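Local coordinates for protein putative cell surface hydrolase (Lactobacillus plantarum, PDB 3LP5) that probably acts as a cell-surface hydrolase of the alpha/beta-hydrolase type, with a substrate and reaction that remain to be identified, at residues D72-I77 with K148-K153; I111-L116 with Y193-Q198; L116-K121 with F152-R157. One frame throughout, in Å; residues are numbered along the deposited sequence.

Interaction 1: D72-I77 with K148-K153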
loop_
_atom_site.group_PDB
_atom_site.type_symbol
_atom_site.label_atom_id
_atom_site.label_comp_id
_atom_site.label_asym_id
_atom_site.label_seq_id
_atom_site.Cartn_x
_atom_site.Cartn_y
_atom_site.Cartn_z
ATOM N N ASP A 72 11.143 -5.512 10.084
ATOM C CA ASP A 72 10.548 -6.571 9.281
ATOM C C ASP A 72 10.009 -7.609 10.212
ATOM O O ASP A 72 10.310 -7.571 11.387
ATOM C CB ASP A 72 11.600 -7.227 8.376
ATOM C CG ASP A 72 11.812 -6.471 7.059
ATOM O OD1 ASP A 72 12.847 -6.759 6.382
ATOM O OD2 ASP A 72 10.991 -5.567 6.701
ATOM N N GLY A 73 9.223 -8.538 9.665
ATOM C CA GLY A 73 8.903 -9.806 10.330
ATOM C C GLY A 73 7.509 -9.767 10.925
ATOM O O GLY A 73 7.017 -8.665 11.270
ATOM N N LYS A 74 6.890 -10.953 11.058
ATOM C CA LYS A 74 5.513 -11.070 11.535
ATOM C C LYS A 74 5.272 -10.388 12.894
ATOM O O LYS A 74 4.263 -9.712 13.058
ATOM C CB LYS A 74 5.056 -12.508 11.615
ATOM C CG LYS A 74 3.614 -12.710 12.105
ATOM C CD LYS A 74 3.304 -14.179 12.054
ATOM C CE LYS A 74 1.886 -14.589 12.450
ATOM N NZ LYS A 74 1.376 -13.817 13.591
ATOM N N ALA A 75 6.185 -10.577 13.854
ATOM C CA ALA A 75 5.984 -10.002 15.146
ATOM C C ALA A 75 5.800 -8.463 15.031
ATOM O O ALA A 75 4.939 -7.876 15.725
ATOM C CB ALA A 75 7.101 -10.349 16.035
ATOM N N ASN A 76 6.600 -7.808 14.164
ATOM C CA ASN A 76 6.468 -6.416 13.978
ATOM C C ASN A 76 5.246 -6.011 13.153
ATOM O O ASN A 76 4.580 -5.010 13.454
ATOM C CB ASN A 76 7.794 -5.802 13.444
ATOM C CG ASN A 76 8.899 -5.984 14.406
ATOM O OD1 ASN A 76 9.959 -6.551 14.090
ATOM N ND2 ASN A 76 8.665 -5.578 15.607
ATOM N N ILE A 77 4.940 -6.806 12.145
ATOM C CA ILE A 77 3.841 -6.528 11.263
ATOM C C ILE A 77 2.536 -6.613 12.064
ATOM O O ILE A 77 1.622 -5.791 11.854
ATOM C CB ILE A 77 3.768 -7.579 10.086
ATOM C CG1 ILE A 77 5.018 -7.498 9.178
ATOM C CG2 ILE A 77 2.411 -7.476 9.305
ATOM C CD1 ILE A 77 5.159 -6.269 8.554
ATOM N N LYS A 148 4.067 -22.437 3.447
ATOM C CA LYS A 148 3.320 -21.249 3.882
ATOM C C LYS A 148 3.997 -20.736 5.127
ATOM O O LYS A 148 4.080 -21.456 6.133
ATOM C CB LYS A 148 1.873 -21.577 4.213
ATOM C CG LYS A 148 1.003 -22.004 3.000
ATOM C CD LYS A 148 -0.374 -22.554 3.458
ATOM C CE LYS A 148 -0.288 -24.071 3.843
ATOM N NZ LYS A 148 -1.453 -24.541 4.688
ATOM N N THR A 149 4.522 -19.521 5.056
ATOM C CA THR A 149 5.031 -18.895 6.262
ATOM C C THR A 149 3.886 -18.590 7.235
ATOM O O THR A 149 2.688 -18.558 6.893
ATOM C CB THR A 149 5.829 -17.601 5.963
ATOM O OG1 THR A 149 4.974 -16.658 5.304
ATOM C CG2 THR A 149 7.053 -17.899 5.100
ATOM N N SER A 150 4.283 -18.379 8.482
ATOM C CA SER A 150 3.380 -18.017 9.549
ATOM C C SER A 150 2.646 -16.708 9.183
ATOM O O SER A 150 1.431 -16.595 9.407
ATOM C CB SER A 150 4.184 -17.841 10.847
ATOM O OG SER A 150 3.260 -17.788 11.909
ATOM N N MET A 151 3.399 -15.738 8.644
ATOM C CA MET A 151 2.831 -14.486 8.121
ATOM C C MET A 151 1.728 -14.762 7.116
ATOM O O MET A 151 0.614 -14.299 7.285
ATOM C CB MET A 151 3.918 -13.552 7.497
ATOM C CG MET A 151 3.397 -12.180 6.941
ATOM S SD MET A 151 3.149 -10.986 8.306
ATOM C CE MET A 151 1.476 -11.262 8.841
ATOM N N PHE A 152 2.026 -15.533 6.079
ATOM C CA PHE A 152 1.007 -15.767 5.077
ATOM C C PHE A 152 -0.192 -16.539 5.696
ATOM O O PHE A 152 -1.329 -16.287 5.344
ATOM C CB PHE A 152 1.568 -16.636 3.956
ATOM C CG PHE A 152 0.515 -17.026 2.935
ATOM C CD1 PHE A 152 0.018 -16.086 2.038
ATOM C CD2 PHE A 152 -0.030 -18.310 2.944
ATOM C CE1 PHE A 152 -0.963 -16.426 1.097
ATOM C CE2 PHE A 152 -1.022 -18.655 2.028
ATOM C CZ PHE A 152 -1.492 -17.691 1.095
ATOM N N LYS A 153 0.067 -17.451 6.616
ATOM C CA LYS A 153 -1.023 -18.244 7.270
ATOM C C LYS A 153 -2.016 -17.290 7.929
ATOM O O LYS A 153 -3.222 -17.503 7.821
ATOM C CB LYS A 153 -0.447 -19.226 8.301
ATOM C CG LYS A 153 0.193 -20.477 7.599
ATOM C CD LYS A 153 0.731 -21.499 8.650
ATOM C CE LYS A 153 1.672 -22.522 8.019
ATOM N NZ LYS A 153 2.249 -23.440 9.074
#
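Met151 meets Ile77 through its thioether, and this is the buried half of the contact. SD lies 3.7 Å from Ile77 CG2, and Met151 CE comes within 3.9 Å of the same methyl; the two side chains cross at about a right angle. Bends at chi2 (79°) and chi3 (-89°) fold the Met151 chain back, which brings its sulfur and terminal methyl against both Ile77 and the root of Lys74, whose CB is 4.1 Å from SD. The other half faces solvent, Lys74 partly exposed and Ser150 exposed. There Lys74 runs out extended, passing Ser150 with CE 3.5 Å from OG, before a last bend (chi4 -39°) turns NZ to its salt-bridge partner Asp78, with a long, weak ion pair to Glu154. An alanine in place of Lys74, ending at CB, would probably leave Asp78 without its mate and open a gap beside Ser150 and the Met151 tip. Behind Met151, Thr149 N-caps the helix: its OG1 accepts from Phe152 N at 3.2 Å. The contact joins the first turns of helices 74-92 and 150-157, with Met151 also touching Met140 of a loop, while Ile77 rests on Asn107 and Ile111 of helix 107-118.

Interaction 2: I111-L116 with Y193-Q198; sequences IWTLFL and YIFQDQ
Thr113 meets Phe195 at the edge of its ring. The two side chains arrive from opposite directions, and the outermost ring atom, Phe195 CZ, stops 3.5 Å from Thr113 OG1, which lies near the ring plane. The threonine methyl sits beside this approach: Thr113 CG2 is 3.9 Å from Phe195 CZ, so both branches of the residue border the same ring corner. That methyl also faces the second partner, at 4.1 Å from Ile194 CG2, the side chains of Thr113 and Ile194 being inclined to each other. Ile194 in turn places CG2 over the centre of the Phe195 ring, 4.1 Å above its plane. One isoleucine methyl thus links the face of the phenylalanine with the methyl of the threonine, and the three groups form a compact cluster although the nearest CA atoms, those of Thr113 and Ile194, are 9.1 Å apart. The threonine rotamer sorts its branches: with chi1 at -60°, OG1 stands beside the backbone N, where it hydrogen-bonds to Gly109 O in the preceding turn of helix 107-118, and CG2 points anti to that N. Tyr138 touches both Thr113 and Ile194, and Leu131 of strand 127-134 packs on Phe195. All three touching residues are buried, yet the segments bury only 105 Å² between them. The chemistry is therefore that of apolar packing around one hydroxyl whose polar need is met within its own helix; the oxygen's place at the ring edge probably adds a slight electrostatic attraction to the weakly positive C-H rim.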
loop_
_atom_site.group_PDB
_atom_site.type_symbol
_atom_site.label_atom_id
_atom_site.label_comp_id
_atom_site.label_asym_id
_atom_site.label_seq_id
_atom_site.Cartn_x
_atom_site.Cartn_y
_atom_site.Cartn_z
ATOM N N ILE A 111 0.853 -4.816 6.094
ATOM C CA ILE A 111 0.203 -4.019 7.172
ATOM C C ILE A 111 -1.223 -3.596 6.785
ATOM O O ILE A 111 -2.197 -3.874 7.537
ATOM C CB ILE A 111 1.056 -2.848 7.582
ATOM C CG1 ILE A 111 2.407 -3.359 8.057
ATOM C CG2 ILE A 111 0.304 -1.989 8.700
ATOM C CD1 ILE A 111 3.583 -2.278 8.058
ATOM N N TRP A 112 -1.375 -3.000 5.595
ATOM C CA TRP A 112 -2.715 -2.644 5.086
ATOM C C TRP A 112 -3.589 -3.876 5.019
ATOM O O TRP A 112 -4.743 -3.825 5.437
ATOM C CB TRP A 112 -2.725 -2.014 3.648
ATOM C CG TRP A 112 -2.688 -0.585 3.631
ATOM C CD1 TRP A 112 -1.664 0.217 3.114
ATOM C CD2 TRP A 112 -3.640 0.316 4.231
ATOM N NE1 TRP A 112 -1.980 1.549 3.305
ATOM C CE2 TRP A 112 -3.152 1.633 4.025
ATOM C CE3 TRP A 112 -4.883 0.138 4.881
ATOM C CZ2 TRP A 112 -3.860 2.780 4.458
ATOM C CZ3 TRP A 112 -5.584 1.289 5.332
ATOM C CH2 TRP A 112 -5.062 2.585 5.115
ATOM N N THR A 113 -3.046 -4.998 4.526
ATOM C CA THR A 113 -3.955 -6.135 4.330
ATOM C C THR A 113 -4.539 -6.639 5.639
ATOM O O THR A 113 -5.696 -7.047 5.719
ATOM C CB THR A 113 -3.236 -7.346 3.605
ATOM O OG1 THR A 113 -2.762 -6.905 2.324
ATOM C CG2 THR A 113 -4.200 -8.470 3.365
ATOM N N LEU A 114 -3.674 -6.760 6.636
ATOM C CA LEU A 114 -4.058 -7.303 7.901
ATOM C C LEU A 114 -5.081 -6.306 8.543
ATOM O O LEU A 114 -6.112 -6.712 9.072
ATOM C CB LEU A 114 -2.788 -7.541 8.760
ATOM C CG LEU A 114 -3.025 -8.291 10.068
ATOM C CD1 LEU A 114 -3.630 -9.667 9.822
ATOM C CD2 LEU A 114 -1.707 -8.404 10.888
ATOM N N PHE A 115 -4.787 -5.014 8.487
ATOM C CA PHE A 115 -5.725 -3.993 8.981
ATOM C C PHE A 115 -7.098 -4.161 8.292
ATOM O O PHE A 115 -8.128 -4.130 8.982
ATOM C CB PHE A 115 -5.172 -2.600 8.718
ATOM C CG PHE A 115 -6.192 -1.505 8.875
ATOM C CD1 PHE A 115 -6.477 -0.985 10.130
ATOM C CD2 PHE A 115 -6.895 -1.039 7.779
ATOM C CE1 PHE A 115 -7.456 0.008 10.293
ATOM C CE2 PHE A 115 -7.914 -0.074 7.942
ATOM C CZ PHE A 115 -8.167 0.439 9.189
ATOM N N LEU A 116 -7.104 -4.378 6.949
ATOM C CA LEU A 116 -8.376 -4.438 6.237
ATOM C C LEU A 116 -9.167 -5.692 6.596
ATOM O O LEU A 116 -10.394 -5.644 6.687
ATOM C CB LEU A 116 -8.214 -4.341 4.739
ATOM C CG LEU A 116 -7.566 -3.028 4.284
ATOM C CD1 LEU A 116 -7.216 -3.241 2.828
ATOM C CD2 LEU A 116 -8.503 -1.778 4.473
ATOM N N TYR A 193 -3.521 -15.516 -3.697
ATOM C CA TYR A 193 -4.299 -16.443 -2.847
ATOM C C TYR A 193 -5.142 -15.750 -1.787
ATOM O O TYR A 193 -6.181 -16.275 -1.373
ATOM C CB TYR A 193 -3.386 -17.502 -2.150
ATOM C CG TYR A 193 -2.451 -18.186 -3.103
ATOM C CD1 TYR A 193 -2.942 -18.839 -4.231
ATOM C CD2 TYR A 193 -1.073 -18.134 -2.905
ATOM C CE1 TYR A 193 -2.090 -19.439 -5.134
ATOM C CE2 TYR A 193 -0.211 -18.756 -3.788
ATOM C CZ TYR A 193 -0.730 -19.397 -4.906
ATOM O OH TYR A 193 0.115 -20.000 -5.815
ATOM N N ILE A 194 -4.693 -14.601 -1.349
ATOM C CA ILE A 194 -5.422 -13.773 -0.406
ATOM C C ILE A 194 -6.577 -13.064 -1.129
ATOM O O ILE A 194 -7.724 -13.100 -0.695
ATOM C CB ILE A 194 -4.481 -12.783 0.251
ATOM C CG1 ILE A 194 -3.555 -13.543 1.218
ATOM C CG2 ILE A 194 -5.270 -11.790 1.171
ATOM C CD1 ILE A 194 -2.166 -12.917 1.341
ATOM N N PHE A 195 -6.302 -12.481 -2.274
ATOM C CA PHE A 195 -7.242 -11.526 -2.871
ATOM C C PHE A 195 -8.234 -12.115 -3.875
ATOM O O PHE A 195 -9.369 -11.671 -3.869
ATOM C CB PHE A 195 -6.489 -10.355 -3.484
ATOM C CG PHE A 195 -5.813 -9.496 -2.446
ATOM C CD1 PHE A 195 -6.565 -8.777 -1.528
ATOM C CD2 PHE A 195 -4.439 -9.418 -2.375
ATOM C CE1 PHE A 195 -5.943 -7.970 -0.558
ATOM C CE2 PHE A 195 -3.816 -8.610 -1.412
ATOM C CZ PHE A 195 -4.589 -7.887 -0.513
ATOM N N GLN A 196 -7.849 -13.113 -4.692
ATOM C CA GLN A 196 -8.689 -13.473 -5.826
ATOM C C GLN A 196 -9.979 -14.083 -5.234
ATOM O O GLN A 196 -9.953 -14.905 -4.298
ATOM C CB GLN A 196 -8.036 -14.516 -6.788
ATOM C CG GLN A 196 -6.792 -14.050 -7.534
ATOM C CD GLN A 196 -6.177 -15.128 -8.518
ATOM O OE1 GLN A 196 -5.808 -16.344 -8.151
ATOM N NE2 GLN A 196 -6.046 -14.682 -9.756
ATOM N N ASP A 197 -11.107 -13.671 -5.778
ATOM C CA ASP A 197 -12.411 -14.122 -5.218
ATOM C C ASP A 197 -12.740 -13.702 -3.770
ATOM O O ASP A 197 -13.733 -14.156 -3.220
ATOM C CB ASP A 197 -12.631 -15.614 -5.446
ATOM C CG ASP A 197 -13.085 -15.914 -6.919
ATOM O OD1 ASP A 197 -12.729 -15.152 -7.840
ATOM O OD2 ASP A 197 -13.832 -16.889 -7.163
ATOM N N GLN A 198 -11.928 -12.844 -3.175
ATOM C CA GLN A 198 -12.307 -12.191 -1.918
ATOM C C GLN A 198 -12.654 -10.747 -2.142
ATOM O O GLN A 198 -13.283 -10.168 -1.271
ATOM C CB GLN A 198 -11.219 -12.260 -0.822
ATOM C CG GLN A 198 -10.996 -13.638 -0.296
ATOM C CD GLN A 198 -12.315 -14.336 0.199
ATOM O OE1 GLN A 198 -13.190 -13.714 0.796
ATOM N NE2 GLN A 198 -12.425 -15.628 -0.070
#

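Interaction 3: L116-K121 with F152-R157; sequences LERYLK and FKELYR
Glu117 reaches across to the backbone of Leu155, and its side chain can be traced atom by atom. CB leaves the helix toward segment 152-157, and CG, anti to the carbonyl carbon (chi1 -70°), continues outward; these two carbons act as a spacer, and the chain stays extended beyond CG. The carboxylate carbon CD is the first atom to arrive, 3.3 Å from Leu155 O. OE1 is 3.4 Å from Leu155 O, two acceptors that do not bond, and it also rests on the leucine, 3.6 Å from Leu155 CA and 4.0 Å from its methyl CD2. OE2 comes closer to the same main-chain oxygen, at 2.5 Å from Leu155 O. An approach this short between two oxygens is consistent with a protonated acid. The surroundings are compatible with a raised acid pKa, since Glu117 is buried and its side chain also touches Ile194, Tyr158 and Leu162, although Arg159 is in contact as well.

Toward the surface the neighbouring pair is a salt bridge. A bend at chi3 (86°) directs the Arg118 guanidinium so that NH1 lies 3.3 Å from Glu154 OE2, with the oxygen at the guanidinium edge and near its plane. The carboxylate is turned 78° from that plane, so the two groups meet through one N and one O rather than as a flat, two-pronged pair. Tyr158 gives Arg118 a second, cation-pi partner.

These contacts lie where the C-terminal end of helix 107-118 meets helix 150-157, with the Arg118-Glu154 salt bridge tying the two. Farther back along helix 107-118, Thr113 and Leu114 pack on Leu155, Ile194 of helix 191-195 touches both Glu117 and Leu155, and helix 74-92 receives Tyr119 at Ala81, Val82 and Asn85.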
loop_
_atom_site.group_PDB
_atom_site.type_symbol
_atom_site.label_atom_id
_atom_site.label_comp_id
_atom_site.label_asym_id
_atom_site.label_seq_id
_atom_site.Cartn_x
_atom_site.Cartn_y
_atom_site.Cartn_z
ATOM N N LEU A 116 -7.104 -4.378 6.949
ATOM C CA LEU A 116 -8.376 -4.438 6.237
ATOM C C LEU A 116 -9.167 -5.692 6.596
ATOM O O LEU A 116 -10.394 -5.644 6.687
ATOM C CB LEU A 116 -8.214 -4.341 4.739
ATOM C CG LEU A 116 -7.566 -3.028 4.284
ATOM C CD1 LEU A 116 -7.216 -3.241 2.828
ATOM C CD2 LEU A 116 -8.503 -1.778 4.473
ATOM N N GLU A 117 -8.453 -6.790 6.854
ATOM C CA GLU A 117 -9.099 -8.076 7.164
ATOM C C GLU A 117 -9.687 -8.063 8.576
ATOM O O GLU A 117 -10.735 -8.668 8.783
ATOM C CB GLU A 117 -8.084 -9.238 7.153
ATOM C CG GLU A 117 -7.580 -9.560 5.797
ATOM C CD GLU A 117 -6.518 -10.628 5.816
ATOM O OE1 GLU A 117 -5.828 -10.760 6.814
ATOM O OE2 GLU A 117 -6.383 -11.363 4.838
ATOM N N ARG A 118 -8.982 -7.417 9.529
ATOM C CA ARG A 118 -9.303 -7.522 10.962
ATOM C C ARG A 118 -9.864 -6.269 11.635
ATOM O O ARG A 118 -10.693 -6.383 12.567
ATOM C CB ARG A 118 -8.071 -8.001 11.724
ATOM C CG ARG A 118 -7.543 -9.334 11.197
ATOM C CD ARG A 118 -6.570 -9.911 12.175
ATOM N NE ARG A 118 -7.297 -10.682 13.189
ATOM C CZ ARG A 118 -6.717 -11.384 14.160
ATOM N NH1 ARG A 118 -5.390 -11.391 14.239
ATOM N NH2 ARG A 118 -7.465 -12.100 15.035
ATOM N N TYR A 119 -9.433 -5.081 11.181
ATOM C CA TYR A 119 -9.650 -3.880 11.994
ATOM C C TYR A 119 -10.503 -2.820 11.335
ATOM O O TYR A 119 -11.087 -1.967 12.013
ATOM C CB TYR A 119 -8.291 -3.282 12.405
ATOM C CG TYR A 119 -7.425 -4.268 13.162
ATOM C CD1 TYR A 119 -7.983 -5.103 14.117
ATOM C CD2 TYR A 119 -6.025 -4.366 12.898
ATOM C CE1 TYR A 119 -7.187 -6.056 14.791
ATOM C CE2 TYR A 119 -5.242 -5.294 13.579
ATOM C CZ TYR A 119 -5.831 -6.112 14.522
ATOM O OH TYR A 119 -5.067 -6.978 15.249
ATOM N N LEU A 120 -10.580 -2.833 10.019
ATOM C CA LEU A 120 -11.405 -1.783 9.372
ATOM C C LEU A 120 -12.906 -1.860 9.786
ATOM O O LEU A 120 -13.558 -0.802 9.969
ATOM C CB LEU A 120 -11.226 -1.780 7.840
ATOM C CG LEU A 120 -12.178 -0.844 7.079
ATOM C CD1 LEU A 120 -11.817 0.596 7.366
ATOM C CD2 LEU A 120 -12.217 -1.125 5.583
ATOM N N LYS A 121 -13.448 -3.071 9.946
ATOM C CA LYS A 121 -14.827 -3.239 10.481
ATOM C C LYS A 121 -15.078 -2.474 11.805
ATOM O O LYS A 121 -16.204 -2.371 12.194
ATOM C CB LYS A 121 -15.159 -4.713 10.703
ATOM C CG LYS A 121 -14.334 -5.345 11.848
ATOM C CD LYS A 121 -14.717 -6.802 11.990
ATOM C CE LYS A 121 -13.574 -7.688 12.483
ATOM N NZ LYS A 121 -14.239 -8.786 13.198
ATOM N N PHE A 152 2.026 -15.533 6.079
ATOM C CA PHE A 152 1.007 -15.767 5.077
ATOM C C PHE A 152 -0.192 -16.539 5.696
ATOM O O PHE A 152 -1.329 -16.287 5.344
ATOM C CB PHE A 152 1.568 -16.636 3.956
ATOM C CG PHE A 152 0.515 -17.026 2.935
ATOM C CD1 PHE A 152 0.018 -16.086 2.038
ATOM C CD2 PHE A 152 -0.030 -18.310 2.944
ATOM C CE1 PHE A 152 -0.963 -16.426 1.097
ATOM C CE2 PHE A 152 -1.022 -18.655 2.028
ATOM C CZ PHE A 152 -1.492 -17.691 1.095
ATOM N N LYS A 153 0.067 -17.451 6.616
ATOM C CA LYS A 153 -1.023 -18.244 7.270
ATOM C C LYS A 153 -2.016 -17.290 7.929
ATOM O O LYS A 153 -3.222 -17.503 7.821
ATOM C CB LYS A 153 -0.447 -19.226 8.301
ATOM C CG LYS A 153 0.193 -20.477 7.599
ATOM C CD LYS A 153 0.731 -21.499 8.650
ATOM C CE LYS A 153 1.672 -22.522 8.019
ATOM N NZ LYS A 153 2.249 -23.440 9.074
ATOM N N GLU A 154 -1.518 -16.216 8.540
ATOM C CA GLU A 154 -2.393 -15.290 9.213
ATOM C C GLU A 154 -3.142 -14.442 8.178
ATOM O O GLU A 154 -4.335 -14.302 8.292
ATOM C CB GLU A 154 -1.610 -14.397 10.199
ATOM C CG GLU A 154 -2.517 -13.368 10.927
ATOM C CD GLU A 154 -1.797 -12.362 11.821
ATOM O OE1 GLU A 154 -0.591 -12.021 11.618
ATOM O OE2 GLU A 154 -2.464 -11.831 12.705
ATOM N N LEU A 155 -2.474 -13.905 7.160
ATOM C CA LEU A 155 -3.205 -13.166 6.090
ATOM C C LEU A 155 -4.220 -14.043 5.347
ATOM O O LEU A 155 -5.266 -13.542 4.946
ATOM C CB LEU A 155 -2.271 -12.574 5.064
ATOM C CG LEU A 155 -1.190 -11.660 5.657
ATOM C CD1 LEU A 155 -0.130 -11.282 4.611
ATOM C CD2 LEU A 155 -1.905 -10.353 6.106
ATOM N N TYR A 156 -3.927 -15.332 5.187
ATOM C CA TYR A 156 -4.857 -16.167 4.399
ATOM C C TYR A 156 -6.024 -16.523 5.287
ATOM O O TYR A 156 -7.182 -16.506 4.875
ATOM C CB TYR A 156 -4.126 -17.433 3.979
ATOM C CG TYR A 156 -4.879 -18.335 3.061
ATOM C CD1 TYR A 156 -5.132 -17.956 1.744
ATOM C CD2 TYR A 156 -5.310 -19.592 3.490
ATOM C CE1 TYR A 156 -5.818 -18.822 0.837
ATOM C CE2 TYR A 156 -6.013 -20.477 2.602
ATOM C CZ TYR A 156 -6.283 -20.064 1.280
ATOM O OH TYR A 156 -6.969 -20.937 0.407
ATOM N N ARG A 157 -5.735 -16.772 6.557
ATOM C CA ARG A 157 -6.797 -17.169 7.485
ATOM C C ARG A 157 -7.877 -16.095 7.633
ATOM O O ARG A 157 -9.058 -16.411 7.865
ATOM C CB ARG A 157 -6.225 -17.471 8.885
ATOM C CG ARG A 157 -7.304 -18.086 9.818
ATOM C CD ARG A 157 -6.978 -17.952 11.329
ATOM N NE ARG A 157 -8.183 -17.796 12.212
ATOM C CZ ARG A 157 -9.471 -18.165 11.972
ATOM N NH1 ARG A 157 -9.874 -18.777 10.846
ATOM N NH2 ARG A 157 -10.393 -17.923 12.908
#

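How the interactions relate
From the N terminus, the chain first opens interaction 1 at 72-77 and then passes strand 99-105 into helix 107-118, where interactions 2 and 3 begin, sharing Leu116. Interaction 3 closes across strand 127-134 at 152-157, just after interaction 1 has closed at 148-153; both end on helix 150-157 and share Phe152 and Lys153. Interaction 2 closes last, at 193-198, beyond strand 167-172. Its loop therefore encloses that of interaction 3 and crosses that of interaction 1. Helix 150-157 thus lies among helices 74-92, 107-118 and 191-195, and Phe152 CE1, 3.7 Å from Ile194 CD1, brings the last of these into the same group.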